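Local coordinates for computational Design of Enzyme (Synthetic construct, PDB 3TP4), which is of unknown function but was engineered as an enzyme with an activated serine in a catalytic triad, probably on a glycosyl hydrolase family 26 barrel scaffold, at residues E195-T200 and Y215-G220; R232-P235 and F239-V242; A112-F117 and F181-A186. All blocks are in the same frame, centred on the assembly; numbering follows the deposited sequence.

Contact 1 (E195-T200 and Y215-G220); sequences ELYRFT and YAWGPG
Leu196 O takes two hydrogen bonds from Thr200, one from the backbone N and one from OG1, in the turn of helix from which Tyr197 reaches across to Ala216 and Trp217. The two donors come at the oxygen from opposite faces of its carbonyl plane, each at 2.9 Å: Thr200 N to Leu196 O and Thr200 OG1 to Leu196 O. Trp173 NE1 is also hydrogen-bonded to Thr200 OG1, so the hydroxyl's rotation is probably limited.

Tyr197 carries the contact itself. Its CG stands anti to the backbone N (chi1 -169°), and the ring runs out from the helix until Tyr197 OH meets Ala216 O at 2.9 Å. This hydrogen bond is weak, with the carbonyl oxygen lying near the plane of the ring at its edge. The hydroxyl also packs between two strand side chains, at 3.7 Å from Tyr215 CB and 3.8 Å from Trp217 CB. The five-membered ring of Trp217 turns an edge toward the face of Tyr197 in an offset edge-to-face pair, the two ring centroids 5.9 Å apart and the planes at 86°.

Helix 190-207 and strand 213-217 run antiparallel, 167° between the short segments, as expected of a helix packed on the next strand of a beta/alpha barrel. Away from the strand, Arg198 NH1 forms a salt bridge with Glu195 OE2 at 2.8 Å.

Across this buried interface, then, aromatic and aliphatic surface does most of the joining, while the single weak hydrogen bond gives the tyrosine hydroxyl a polar partner in the barrel wall.

Contact 2 (R232-P235 and F239-V242); sequences RTYP and FVDV
This is an apolar, mostly buried contact between two parts of one loop, the connection that leaves helix 227-230 and leads into strand 242-249. Only three residues separate the segments, and the chain bends, so that Pro235 and the ring end of Tyr234 meet Phe239 and Val240.

Val240 CG2 does most of the touching. With CG1 anti to the backbone N (chi1 177°), the other methyl is left beside that N and meets both Tyr234 and Pro235. Pro235 CD lies 3.7 Å from Val240 CG2, the proline and valine side chains crossing at about a right angle. Tyr234 adds one corner of its ring: Tyr234 CE1 lies 3.9 Å from the same Val240 CG2. The tyrosine hydroxyl looks elsewhere, hydrogen-bonded to Asp237 OD1 in the short link between the segments.

Phe239 packs back on Pro235 in a different manner. Pro235 CB and Phe239 CB are 4.1 Å apart. Phe239 CD2 comes to 3.5 Å from Pro235 O, a van der Waals approach to the proline carbonyl. The Phe239 ring also makes an edge-to-face pair with His376, which belongs to the first strand of the C-terminal beta domain.

Beneath the loop, Pro235 and Val240 both rest on Trp217 of strand 213-217. The loop is the last part of a beta-alpha-beta crossover between parallel strands 213-217 and 242-249, the repeating unit of a TIM barrel; here the crossover has only the short helix 227-230 and a long loop.

Contact 3 (A112-F117 and F181-A186); sequences AGVENF and FWWGAA. With ACY (acetic acid), chain C.
Val114 and Trp183 bring the two backbones to their nearest approach, CA to CA 8.2 Å, where the chain leaving strand 107-113 passes the start of helix 184-188. The first segment tightens at once into a 3-10 turn, with Phe117 N bonded to Val114 O at 3.0 Å, which puts Val114 and Phe117 on the side facing the tryptophan. Trp183 occupies the N-cap position of the helix, though its carbonyl holds Ala186 N only weakly.

The Trp183 indole, swung out from the helix start with CG anti to the backbone N (chi1 -171°), is the centre of the contact. Val114 CG1 sits almost exactly above its six-membered ring, 3.4 Å from the centroid and 4° off the normal: a CH-pi contact. Ala185 CB covers part of the opposite face. The first segment runs off the end of strand 107-113, and the second lies in the connection after strand 168-174 and enters helix 184-188, so this cluster lies at the C-terminal ends of the barrel strands, where TIM-barrel enzymes as a class keep their active sites.

Phe117 receives the far edge of the indole. Trp183 CH2 stands 3.9 Å above the Phe117 ring, over its centre, in an edge-to-face pair with the planes at 67°. With Trp183 cut back to an alanine, Val114 CG1 would probably lose the ring it rests on, and the Phe117 face its edge partner.

Backward along the chain, Phe181 N makes a weak hydrogen bond of 3.4 Å to O of an acetic acid molecule that is probably a crystallisation additive; Trp180 N also binds it.

Contacts 1 and 2 sit against each other, centres about 6 Å apart, and are tied by two probable hydrogen bonds of 2.8 Å, Tyr215 O to Asp241 N and Arg198 NE to Pro235 O. Contact 3 lies about 11 Å, centre to centre, from contact 1; Leu196 CD2 bridges the two, 4.0 Å from Phe117 CZ. Contacts 2 and 3 are about 15 Å apart at their centres, yet Thr233 CG2 still touches Ala186 O at 3.6 Å. In chain order they run 3, 1, 2 around neighbouring strands of one barrel. Contact 3 lies at the C-terminal strand ends, as do Ser70, His37 and Glu320, whose charge-relay geometry is consistent with the designed triad.

Contact 1 (E195-T200 and Y215-G220)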
loop_
_atom_site.group_PDB
_atom_site.type_symbol
_atom_site.label_atom_id
_atom_site.label_comp_id
_atom_site.label_asym_id
_atom_site.label_seq_id
_atom_site.Cartn_x
_atom_site.Cartn_y
_atom_site.Cartn_z
ATOM N N GLU A 195 1.687 -10.269 9.644
ATOM C CA GLU A 195 2.371 -9.699 10.798
ATOM C C GLU A 195 3.347 -8.611 10.374
ATOM O O GLU A 195 3.534 -7.638 11.101
ATOM C CB GLU A 195 3.067 -10.769 11.652
ATOM C CG GLU A 195 2.091 -11.748 12.288
ATOM C CD GLU A 195 0.972 -11.049 13.068
ATOM O OE1 GLU A 195 1.229 -10.013 13.722
ATOM O OE2 GLU A 195 -0.165 -11.546 13.025
ATOM N N LEU A 196 3.955 -8.761 9.194
ATOM C CA LEU A 196 4.866 -7.734 8.685
ATOM C C LEU A 196 4.094 -6.440 8.434
ATOM O O LEU A 196 4.526 -5.359 8.834
ATOM C CB LEU A 196 5.548 -8.184 7.377
ATOM C CG LEU A 196 6.220 -7.090 6.531
ATOM C CD1 LEU A 196 7.343 -6.408 7.290
ATOM C CD2 LEU A 196 6.741 -7.628 5.176
ATOM N N TYR A 197 2.954 -6.560 7.758
ATOM C CA TYR A 197 2.148 -5.386 7.430
ATOM C C TYR A 197 1.670 -4.727 8.730
ATOM O O TYR A 197 1.733 -3.499 8.876
ATOM C CB TYR A 197 0.950 -5.785 6.556
ATOM C CG TYR A 197 0.203 -4.615 5.936
ATOM C CD1 TYR A 197 -0.647 -3.819 6.701
ATOM C CD2 TYR A 197 0.328 -4.326 4.579
ATOM C CE1 TYR A 197 -1.342 -2.742 6.132
ATOM C CE2 TYR A 197 -0.361 -3.256 4.001
ATOM C CZ TYR A 197 -1.190 -2.471 4.785
ATOM O OH TYR A 197 -1.859 -1.406 4.214
ATOM N N ARG A 198 1.185 -5.545 9.662
ATOM C CA ARG A 198 0.619 -5.033 10.922
ATOM C C ARG A 198 1.682 -4.310 11.746
ATOM O O ARG A 198 1.446 -3.208 12.246
ATOM C CB ARG A 198 -0.036 -6.159 11.735
ATOM C CG ARG A 198 -1.342 -6.692 11.104
ATOM C CD ARG A 198 -1.705 -8.070 11.629
ATOM N NE ARG A 198 -2.903 -8.607 10.986
ATOM C CZ ARG A 198 -3.307 -9.874 11.098
ATOM N NH1 ARG A 198 -2.611 -10.745 11.817
ATOM N NH2 ARG A 198 -4.408 -10.275 10.484
ATOM N N PHE A 199 2.851 -4.933 11.887
ATOM C CA PHE A 199 3.973 -4.272 12.551
ATOM C C PHE A 199 4.327 -2.965 11.871
ATOM O O PHE A 199 4.593 -1.969 12.528
ATOM C CB PHE A 199 5.219 -5.153 12.569
ATOM C CG PHE A 199 6.434 -4.457 13.115
ATOM C CD1 PHE A 199 6.573 -4.251 14.482
ATOM C CD2 PHE A 199 7.436 -4.001 12.266
ATOM C CE1 PHE A 199 7.686 -3.608 14.993
ATOM C CE2 PHE A 199 8.559 -3.362 12.768
ATOM C CZ PHE A 199 8.679 -3.154 14.132
ATOM N N THR A 200 4.362 -2.974 10.545
ATOM C CA THR A 200 4.701 -1.764 9.808
ATOM C C THR A 200 3.760 -0.622 10.199
ATOM O O THR A 200 4.196 0.522 10.439
ATOM C CB THR A 200 4.629 -2.003 8.288
ATOM O OG1 THR A 200 5.673 -2.904 7.893
ATOM C CG2 THR A 200 4.780 -0.693 7.518
ATOM N N TYR A 215 -3.363 3.965 4.560
ATOM C CA TYR A 215 -2.648 2.717 4.322
ATOM C C TYR A 215 -3.277 1.902 3.207
ATOM O O TYR A 215 -4.440 1.530 3.282
ATOM C CB TYR A 215 -2.533 1.907 5.620
ATOM C CG TYR A 215 -1.593 2.565 6.603
ATOM C CD1 TYR A 215 -2.070 3.465 7.560
ATOM C CD2 TYR A 215 -0.231 2.323 6.548
ATOM C CE1 TYR A 215 -1.215 4.081 8.451
ATOM C CE2 TYR A 215 0.638 2.940 7.432
ATOM C CZ TYR A 215 0.139 3.812 8.379
ATOM O OH TYR A 215 1.008 4.419 9.248
ATOM N N ALA A 216 -2.497 1.644 2.164
ATOM C CA ALA A 216 -2.990 0.895 1.016
ATOM C C ALA A 216 -2.411 -0.516 0.987
ATOM O O ALA A 216 -1.277 -0.749 1.409
ATOM C CB ALA A 216 -2.672 1.638 -0.292
ATOM N N TRP A 217 -3.216 -1.449 0.490
ATOM C CA TRP A 217 -2.817 -2.837 0.296
ATOM C C TRP A 217 -3.488 -3.342 -0.972
ATOM O O TRP A 217 -4.698 -3.221 -1.125
ATOM C CB TRP A 217 -3.280 -3.693 1.475
ATOM C CG TRP A 217 -3.310 -5.190 1.205
ATOM C CD1 TRP A 217 -2.260 -6.075 1.324
ATOM C CD2 TRP A 217 -4.448 -5.969 0.800
ATOM N NE1 TRP A 217 -2.693 -7.364 1.024
ATOM C CE2 TRP A 217 -4.024 -7.316 0.692
ATOM C CE3 TRP A 217 -5.786 -5.658 0.512
ATOM C CZ2 TRP A 217 -4.894 -8.341 0.316
ATOM C CZ3 TRP A 217 -6.639 -6.671 0.136
ATOM C CH2 TRP A 217 -6.192 -8.002 0.042
ATOM N N GLY A 218 -2.699 -3.895 -1.883
ATOM C CA GLY A 218 -3.241 -4.563 -3.059
ATOM C C GLY A 218 -2.438 -5.828 -3.291
ATOM O O GLY A 218 -1.210 -5.771 -3.344
ATOM N N PRO A 219 -3.117 -6.983 -3.414
ATOM C CA PRO A 219 -2.379 -8.248 -3.419
ATOM C C PRO A 219 -1.930 -8.696 -4.811
ATOM O O PRO A 219 -1.299 -9.744 -4.923
ATOM C CB PRO A 219 -3.393 -9.235 -2.844
ATOM C CG PRO A 219 -4.704 -8.713 -3.325
ATOM C CD PRO A 219 -4.571 -7.195 -3.312
ATOM N N GLY A 220 -2.243 -7.916 -5.840
ATOM C CA GLY A 220 -1.910 -8.296 -7.205
ATOM C C GLY A 220 -3.133 -8.160 -8.100
ATOM O O GLY A 220 -3.968 -7.291 -7.874
#

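Contact 2 (R232-P235 and F239-V242)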
loop_
_atom_site.group_PDB
_atom_site.type_symbol
_atom_site.label_atom_id
_atom_site.label_comp_id
_atom_site.label_asym_id
_atom_site.label_seq_id
_atom_site.Cartn_x
_atom_site.Cartn_y
_atom_site.Cartn_z
ATOM N N ARG A 232 -6.310 -13.682 0.571
ATOM C CA ARG A 232 -5.334 -14.560 1.228
ATOM C C ARG A 232 -4.361 -13.803 2.138
ATOM O O ARG A 232 -4.077 -14.243 3.254
ATOM C CB ARG A 232 -4.559 -15.407 0.204
ATOM C CG ARG A 232 -5.148 -16.805 0.010
ATOM C CD ARG A 232 -4.670 -17.483 -1.284
ATOM N NE ARG A 232 -3.396 -18.178 -1.118
ATOM C CZ ARG A 232 -2.849 -18.982 -2.029
ATOM N NH1 ARG A 232 -3.464 -19.203 -3.186
ATOM N NH2 ARG A 232 -1.682 -19.570 -1.780
ATOM N N THR A 233 -3.866 -12.660 1.666
ATOM C CA THR A 233 -2.839 -11.923 2.387
ATOM C C THR A 233 -3.359 -10.650 3.066
ATOM O O THR A 233 -2.571 -9.803 3.493
ATOM C CB THR A 233 -1.664 -11.555 1.446
ATOM O OG1 THR A 233 -2.104 -10.613 0.455
ATOM C CG2 THR A 233 -1.130 -12.815 0.738
ATOM N N TYR A 234 -4.680 -10.522 3.167
ATOM C CA TYR A 234 -5.303 -9.323 3.722
ATOM C C TYR A 234 -4.883 -9.072 5.174
ATOM O O TYR A 234 -5.059 -9.932 6.024
ATOM C CB TYR A 234 -6.817 -9.475 3.662
ATOM C CG TYR A 234 -7.592 -8.275 4.162
ATOM C CD1 TYR A 234 -7.361 -7.005 3.635
ATOM C CD2 TYR A 234 -8.582 -8.416 5.133
ATOM C CE1 TYR A 234 -8.080 -5.908 4.078
ATOM C CE2 TYR A 234 -9.314 -7.321 5.579
ATOM C CZ TYR A 234 -9.051 -6.069 5.048
ATOM O OH TYR A 234 -9.766 -4.978 5.482
ATOM N N PRO A 235 -4.331 -7.884 5.467
ATOM C CA PRO A 235 -3.858 -7.612 6.832
ATOM C C PRO A 235 -4.973 -7.412 7.865
ATOM O O PRO A 235 -4.715 -7.565 9.058
ATOM C CB PRO A 235 -3.037 -6.315 6.671
ATOM C CG PRO A 235 -2.681 -6.260 5.257
ATOM C CD PRO A 235 -3.874 -6.857 4.526
ATOM N N PHE A 239 -6.246 -2.346 9.725
ATOM C CA PHE A 239 -4.909 -2.065 9.193
ATOM C C PHE A 239 -4.859 -1.480 7.782
ATOM O O PHE A 239 -3.822 -0.967 7.366
ATOM C CB PHE A 239 -4.051 -3.334 9.256
ATOM C CG PHE A 239 -3.830 -3.823 10.653
ATOM C CD1 PHE A 239 -2.849 -3.257 11.442
ATOM C CD2 PHE A 239 -4.630 -4.821 11.189
ATOM C CE1 PHE A 239 -2.649 -3.679 12.753
ATOM C CE2 PHE A 239 -4.437 -5.260 12.496
ATOM C CZ PHE A 239 -3.434 -4.685 13.276
ATOM N N VAL A 240 -5.970 -1.560 7.057
ATOM C CA VAL A 240 -6.019 -1.130 5.658
ATOM C C VAL A 240 -7.103 -0.067 5.432
ATOM O O VAL A 240 -8.248 -0.260 5.849
ATOM C CB VAL A 240 -6.333 -2.328 4.734
ATOM C CG1 VAL A 240 -6.462 -1.868 3.278
ATOM C CG2 VAL A 240 -5.252 -3.413 4.870
ATOM N N ASP A 241 -6.742 1.045 4.787
ATOM C CA ASP A 241 -7.721 2.069 4.389
ATOM C C ASP A 241 -8.181 1.908 2.931
ATOM O O ASP A 241 -9.345 2.161 2.604
ATOM C CB ASP A 241 -7.131 3.477 4.527
ATOM C CG ASP A 241 -6.838 3.870 5.970
ATOM O OD1 ASP A 241 -7.759 3.790 6.824
ATOM O OD2 ASP A 241 -5.679 4.270 6.237
ATOM N N VAL A 242 -7.255 1.507 2.064
ATOM C CA VAL A 242 -7.489 1.452 0.608
ATOM C C VAL A 242 -7.164 0.061 0.065
ATOM O O VAL A 242 -6.048 -0.433 0.242
ATOM C CB VAL A 242 -6.596 2.471 -0.159
ATOM C CG1 VAL A 242 -6.735 2.300 -1.683
ATOM C CG2 VAL A 242 -6.920 3.915 0.249
#

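Contact 3 (A112-F117 and F181-A186)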
loop_
_atom_site.group_PDB
_atom_site.type_symbol
_atom_site.label_atom_id
_atom_site.label_comp_id
_atom_site.label_asym_id
_atom_site.label_seq_id
_atom_site.Cartn_x
_atom_site.Cartn_y
_atom_site.Cartn_z
ATOM N N ALA A 112 6.264 0.943 -1.064
ATOM C CA ALA A 112 7.520 0.272 -0.745
ATOM C C ALA A 112 7.495 -1.111 -1.376
ATOM O O ALA A 112 6.731 -1.981 -0.947
ATOM C CB ALA A 112 7.701 0.165 0.772
ATOM N N GLY A 113 8.313 -1.306 -2.407
ATOM C CA GLY A 113 8.350 -2.570 -3.116
ATOM C C GLY A 113 9.120 -3.598 -2.318
ATOM O O GLY A 113 9.604 -3.306 -1.221
ATOM N N VAL A 114 9.248 -4.806 -2.852
ATOM C CA VAL A 114 9.925 -5.854 -2.103
ATOM C C VAL A 114 11.338 -6.164 -2.625
ATOM O O VAL A 114 11.858 -7.262 -2.415
ATOM C CB VAL A 114 9.046 -7.133 -1.947
ATOM C CG1 VAL A 114 7.790 -6.820 -1.114
ATOM C CG2 VAL A 114 8.654 -7.708 -3.300
ATOM N N GLU A 115 11.970 -5.181 -3.259
ATOM C CA GLU A 115 13.325 -5.362 -3.776
ATOM C C GLU A 115 14.319 -5.750 -2.686
ATOM O O GLU A 115 15.140 -6.644 -2.877
ATOM C CB GLU A 115 13.816 -4.109 -4.503
ATOM C CG GLU A 115 13.100 -3.834 -5.812
ATOM C CD GLU A 115 11.662 -3.404 -5.602
ATOM O OE1 GLU A 115 11.379 -2.780 -4.556
ATOM O OE2 GLU A 115 10.820 -3.689 -6.483
ATOM N N ASN A 116 14.241 -5.083 -1.538
ATOM C CA ASN A 116 15.159 -5.377 -0.441
ATOM C C ASN A 116 15.071 -6.812 0.058
ATOM O O ASN A 116 15.939 -7.265 0.804
ATOM C CB ASN A 116 14.954 -4.408 0.722
ATOM C CG ASN A 116 15.546 -3.049 0.449
ATOM O OD1 ASN A 116 16.680 -2.939 -0.016
ATOM N ND2 ASN A 116 14.781 -1.999 0.726
ATOM N N PHE A 117 14.025 -7.523 -0.351
ATOM C CA PHE A 117 13.813 -8.894 0.093
ATOM C C PHE A 117 14.500 -9.918 -0.824
ATOM O O PHE A 117 14.311 -11.130 -0.675
ATOM C CB PHE A 117 12.313 -9.201 0.215
ATOM C CG PHE A 117 11.605 -8.417 1.303
ATOM C CD1 PHE A 117 11.129 -7.136 1.056
ATOM C CD2 PHE A 117 11.401 -8.974 2.562
ATOM C CE1 PHE A 117 10.476 -6.408 2.046
ATOM C CE2 PHE A 117 10.739 -8.259 3.565
ATOM C CZ PHE A 117 10.271 -6.978 3.306
ATOM N N PHE A 181 1.629 -9.359 -10.505
ATOM C CA PHE A 181 2.168 -8.756 -9.285
ATOM C C PHE A 181 1.816 -9.475 -7.972
ATOM O O PHE A 181 1.610 -8.815 -6.950
ATOM C CB PHE A 181 1.724 -7.274 -9.171
ATOM C CG PHE A 181 2.006 -6.439 -10.404
ATOM C CD1 PHE A 181 3.217 -5.782 -10.558
ATOM C CD2 PHE A 181 1.046 -6.294 -11.395
ATOM C CE1 PHE A 181 3.470 -5.008 -11.688
ATOM C CE2 PHE A 181 1.289 -5.524 -12.529
ATOM C CZ PHE A 181 2.503 -4.878 -12.675
ATOM N N TRP A 182 1.738 -10.804 -7.968
ATOM C CA TRP A 182 1.552 -11.495 -6.694
ATOM C C TRP A 182 2.915 -11.637 -6.034
ATOM O O TRP A 182 3.873 -12.057 -6.679
ATOM C CB TRP A 182 0.978 -12.906 -6.871
ATOM C CG TRP A 182 -0.375 -13.031 -7.505
ATOM C CD1 TRP A 182 -0.963 -12.181 -8.404
ATOM C CD2 TRP A 182 -1.298 -14.102 -7.301
ATOM N NE1 TRP A 182 -2.198 -12.667 -8.769
ATOM C CE2 TRP A 182 -2.428 -13.843 -8.102
ATOM C CE3 TRP A 182 -1.277 -15.259 -6.515
ATOM C CZ2 TRP A 182 -3.530 -14.703 -8.143
ATOM C CZ3 TRP A 182 -2.373 -16.106 -6.548
ATOM C CH2 TRP A 182 -3.479 -15.829 -7.356
ATOM N N TRP A 183 3.012 -11.317 -4.750
ATOM C CA TRP A 183 4.270 -11.540 -4.038
ATOM C C TRP A 183 4.299 -12.994 -3.606
ATOM O O TRP A 183 3.601 -13.374 -2.666
ATOM C CB TRP A 183 4.372 -10.645 -2.797
ATOM C CG TRP A 183 5.741 -10.697 -2.151
ATOM C CD1 TRP A 183 6.871 -11.272 -2.668
ATOM C CD2 TRP A 183 6.117 -10.147 -0.881
ATOM N NE1 TRP A 183 7.927 -11.115 -1.795
ATOM C CE2 TRP A 183 7.493 -10.423 -0.696
ATOM C CE3 TRP A 183 5.428 -9.444 0.116
ATOM C CZ2 TRP A 183 8.189 -10.024 0.448
ATOM C CZ3 TRP A 183 6.122 -9.046 1.251
ATOM C CH2 TRP A 183 7.487 -9.339 1.409
ATOM N N GLY A 184 5.076 -13.821 -4.301
ATOM C CA GLY A 184 5.107 -15.244 -3.992
ATOM C C GLY A 184 5.357 -15.574 -2.517
ATOM O O GLY A 184 4.741 -16.483 -1.962
ATOM N N ALA A 185 6.257 -14.841 -1.868
ATOM C CA ALA A 185 6.540 -15.125 -0.461
ATOM C C ALA A 185 5.311 -14.886 0.419
ATOM O O ALA A 185 5.041 -15.648 1.344
ATOM C CB ALA A 185 7.729 -14.307 0.031
ATOM N N ALA A 186 4.554 -13.838 0.111
ATOM C CA ALA A 186 3.369 -13.501 0.904
ATOM C C ALA A 186 2.274 -14.550 0.753
ATOM O O ALA A 186 1.609 -14.937 1.725
ATOM C CB ALA A 186 2.842 -12.088 0.528
HETATM C C ACY C . 2.676 -12.789 -13.540
HETATM O O ACY C . 2.364 -11.942 -12.644
HETATM O OXT ACY C . 2.786 -14.018 -13.252
HETATM C CH3 ACY C . 2.788 -12.367 -14.971
#